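Local coordinates for protein putative TIM-barrel metal-dependent hydrolase (Mycobacterium avium subsp. paratuberculosis S397, PDB 4DZI) that is probably a metal-dependent hydrolase of the amidohydrolase superfamily, binding two cadmium ions in the crystal at the mouth of its TIM barrel, at residues Asn14-Pro19 and Met120-Gly125. Residues are numbered along the deposited sequence; the frame is centred on the assembly and turned at random.
Sequences NHYYEP and MLPTFG. With CD (cadmium ion), chain Q.
His15 ND1 gives two weak, bent hydrogen bonds to the end of the parallel neighbouring strand and the loop that follows: to Leu121 O, the last strand carbonyl, and to Pro122 O (2.8 Å), near the ring plane. With CG anti to the carbonyl carbon (chi1 -66°), the ring turns ND1 to these carbonyls and NE2 to a cadmium ion, which His15 NE2 binds at 2.2 Å. Asp13, His230, Glu293 and Asp356 complete this metal site. The Tyr16 ring lies with one face over Leu121 O, while Met120 CE comes in at its edge, 3.6 Å from Tyr16 CD2. Tyr16 OH lies against Pro122 CG and donates to a water, which in turn donates to Met120 O. Thr123 OG1 donates to Tyr16 O (2.8 Å) and is also bonded to His359, a ligand of the second cadmium. The bent Glu18 side chain brings its carboxylate under the turn 123-125: OE1 accepts from Phe124 N, and OE2 takes Thr123 N and, from the opposite face of its plane, Gly125 N. Three backbone N-H groups thus hold the buried carboxylate and would help stabilise its negative charge, while the cadmium bond and the two weak carbonyl contacts together probably limit rotation of the His15 ring and make NE2 a stronger metal donor.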
loop_
_atom_site.group_PDB
_atom_site.type_symbol
_atom_site.label_atom_id
_atom_site.label_comp_id
_atom_site.label_asym_id
_atom_site.label_seq_id
_atom_site.Cartn_x
_atom_site.Cartn_y
_atom_site.Cartn_z
ATOM N N ASN C 14 3.333 17.734 -18.993
ATOM C CA ASN C 14 4.086 17.555 -20.229
ATOM C C ASN C 14 5.531 17.266 -19.871
ATOM O O ASN C 14 5.983 17.557 -18.776
ATOM C CB ASN C 14 4.015 18.835 -21.091
ATOM C CG ASN C 14 3.005 18.757 -22.228
ATOM O OD1 ASN C 14 3.276 19.262 -23.333
ATOM N ND2 ASN C 14 1.813 18.228 -21.959
ATOM N N HIS C 15 6.252 16.627 -20.798
ATOM C CA HIS C 15 7.677 16.331 -20.584
ATOM C C HIS C 15 8.616 16.821 -21.671
ATOM O O HIS C 15 8.213 16.982 -22.816
ATOM C CB HIS C 15 7.866 14.807 -20.397
ATOM C CG HIS C 15 7.217 14.295 -19.147
ATOM N ND1 HIS C 15 7.831 14.358 -17.957
ATOM C CD2 HIS C 15 5.940 13.788 -18.909
ATOM C CE1 HIS C 15 7.009 13.894 -16.995
ATOM N NE2 HIS C 15 5.857 13.542 -17.562
ATOM N N TYR C 16 9.860 17.070 -21.273
ATOM C CA TYR C 16 10.997 17.110 -22.188
ATOM C C TYR C 16 11.785 15.811 -21.974
ATOM O O TYR C 16 11.550 15.065 -20.998
ATOM C CB TYR C 16 11.886 18.327 -21.897
ATOM C CG TYR C 16 12.123 18.520 -20.438
ATOM C CD1 TYR C 16 13.028 17.708 -19.730
ATOM C CD2 TYR C 16 11.426 19.499 -19.720
ATOM C CE1 TYR C 16 13.214 17.874 -18.360
ATOM C CE2 TYR C 16 11.601 19.663 -18.341
ATOM C CZ TYR C 16 12.506 18.855 -17.670
ATOM O OH TYR C 16 12.690 18.992 -16.321
ATOM N N TYR C 17 12.726 15.531 -22.881
ATOM C CA TYR C 17 13.673 14.448 -22.666
ATOM C C TYR C 17 15.011 15.144 -22.436
ATOM O O TYR C 17 15.487 15.939 -23.274
ATOM C CB TYR C 17 13.709 13.530 -23.877
ATOM C CG TYR C 17 12.454 12.681 -24.014
ATOM C CD1 TYR C 17 12.027 11.878 -22.954
ATOM C CD2 TYR C 17 11.658 12.711 -25.151
ATOM C CE1 TYR C 17 10.901 11.071 -23.049
ATOM C CE2 TYR C 17 10.515 11.940 -25.249
ATOM C CZ TYR C 17 10.127 11.121 -24.191
ATOM O OH TYR C 17 9.008 10.320 -24.315
ATOM N N GLU C 18 15.619 14.901 -21.295
ATOM C CA GLU C 18 16.870 15.603 -20.959
ATOM C C GLU C 18 18.003 15.230 -21.886
ATOM O O GLU C 18 18.163 14.080 -22.230
ATOM C CB GLU C 18 17.335 15.276 -19.545
ATOM C CG GLU C 18 16.408 15.720 -18.417
ATOM C CD GLU C 18 15.273 14.743 -18.103
ATOM O OE1 GLU C 18 14.950 13.818 -18.876
ATOM O OE2 GLU C 18 14.704 14.894 -17.008
ATOM N N PRO C 19 18.835 16.206 -22.230
ATOM C CA PRO C 19 20.102 15.856 -22.875
ATOM C C PRO C 19 21.043 15.178 -21.876
ATOM O O PRO C 19 20.847 15.263 -20.650
ATOM C CB PRO C 19 20.654 17.218 -23.298
ATOM C CG PRO C 19 20.110 18.159 -22.259
ATOM C CD PRO C 19 18.697 17.661 -22.016
ATOM N N MET C 120 6.146 21.774 -17.754
ATOM C CA MET C 120 7.189 20.957 -18.400
ATOM C C MET C 120 7.995 20.278 -17.296
ATOM O O MET C 120 8.593 20.950 -16.436
ATOM C CB MET C 120 8.108 21.815 -19.286
ATOM C CG MET C 120 7.464 22.212 -20.616
ATOM S SD MET C 120 7.140 20.825 -21.753
ATOM C CE MET C 120 8.812 20.290 -22.026
ATOM N N LEU C 121 7.968 18.943 -17.299
ATOM C CA LEU C 121 8.393 18.154 -16.153
ATOM C C LEU C 121 9.459 17.168 -16.622
ATOM O O LEU C 121 9.483 16.805 -17.784
ATOM C CB LEU C 121 7.176 17.378 -15.578
ATOM C CG LEU C 121 5.955 18.273 -15.342
ATOM C CD1 LEU C 121 4.794 17.459 -14.813
ATOM C CD2 LEU C 121 6.264 19.364 -14.327
ATOM N N PRO C 122 10.336 16.722 -15.707
ATOM C CA PRO C 122 11.463 15.900 -16.087
ATOM C C PRO C 122 11.067 14.476 -16.452
ATOM O O PRO C 122 9.966 13.999 -16.115
ATOM C CB PRO C 122 12.340 15.848 -14.807
ATOM C CG PRO C 122 11.742 16.816 -13.847
ATOM C CD PRO C 122 10.276 16.899 -14.250
ATOM N N THR C 123 11.983 13.799 -17.143
ATOM C CA THR C 123 11.841 12.380 -17.424
ATOM C C THR C 123 12.945 11.645 -16.657
ATOM O O THR C 123 12.689 11.042 -15.605
ATOM C CB THR C 123 11.832 12.085 -18.948
ATOM O OG1 THR C 123 10.718 12.795 -19.533
ATOM C CG2 THR C 123 11.652 10.573 -19.187
ATOM N N PHE C 124 14.175 11.729 -17.148
ATOM C CA PHE C 124 15.326 11.205 -16.393
ATOM C C PHE C 124 15.416 11.763 -14.964
ATOM O O PHE C 124 15.773 11.044 -14.045
ATOM C CB PHE C 124 16.611 11.527 -17.177
ATOM C CG PHE C 124 17.886 11.079 -16.507
ATOM C CD1 PHE C 124 18.291 9.752 -16.545
ATOM C CD2 PHE C 124 18.691 12.005 -15.853
ATOM C CE1 PHE C 124 19.466 9.347 -15.925
ATOM C CE2 PHE C 124 19.885 11.606 -15.251
ATOM C CZ PHE C 124 20.269 10.275 -15.281
ATOM N N GLY C 125 15.121 13.047 -14.755
ATOM C CA GLY C 125 15.362 13.662 -13.474
ATOM C C GLY C 125 14.531 13.033 -12.349
ATOM O O GLY C 125 14.894 13.165 -11.179
HETATM CD CD CD Q . 3.986 13.001 -16.562
HETATM O O HOH W 1 10.811 20.309 -15.006
#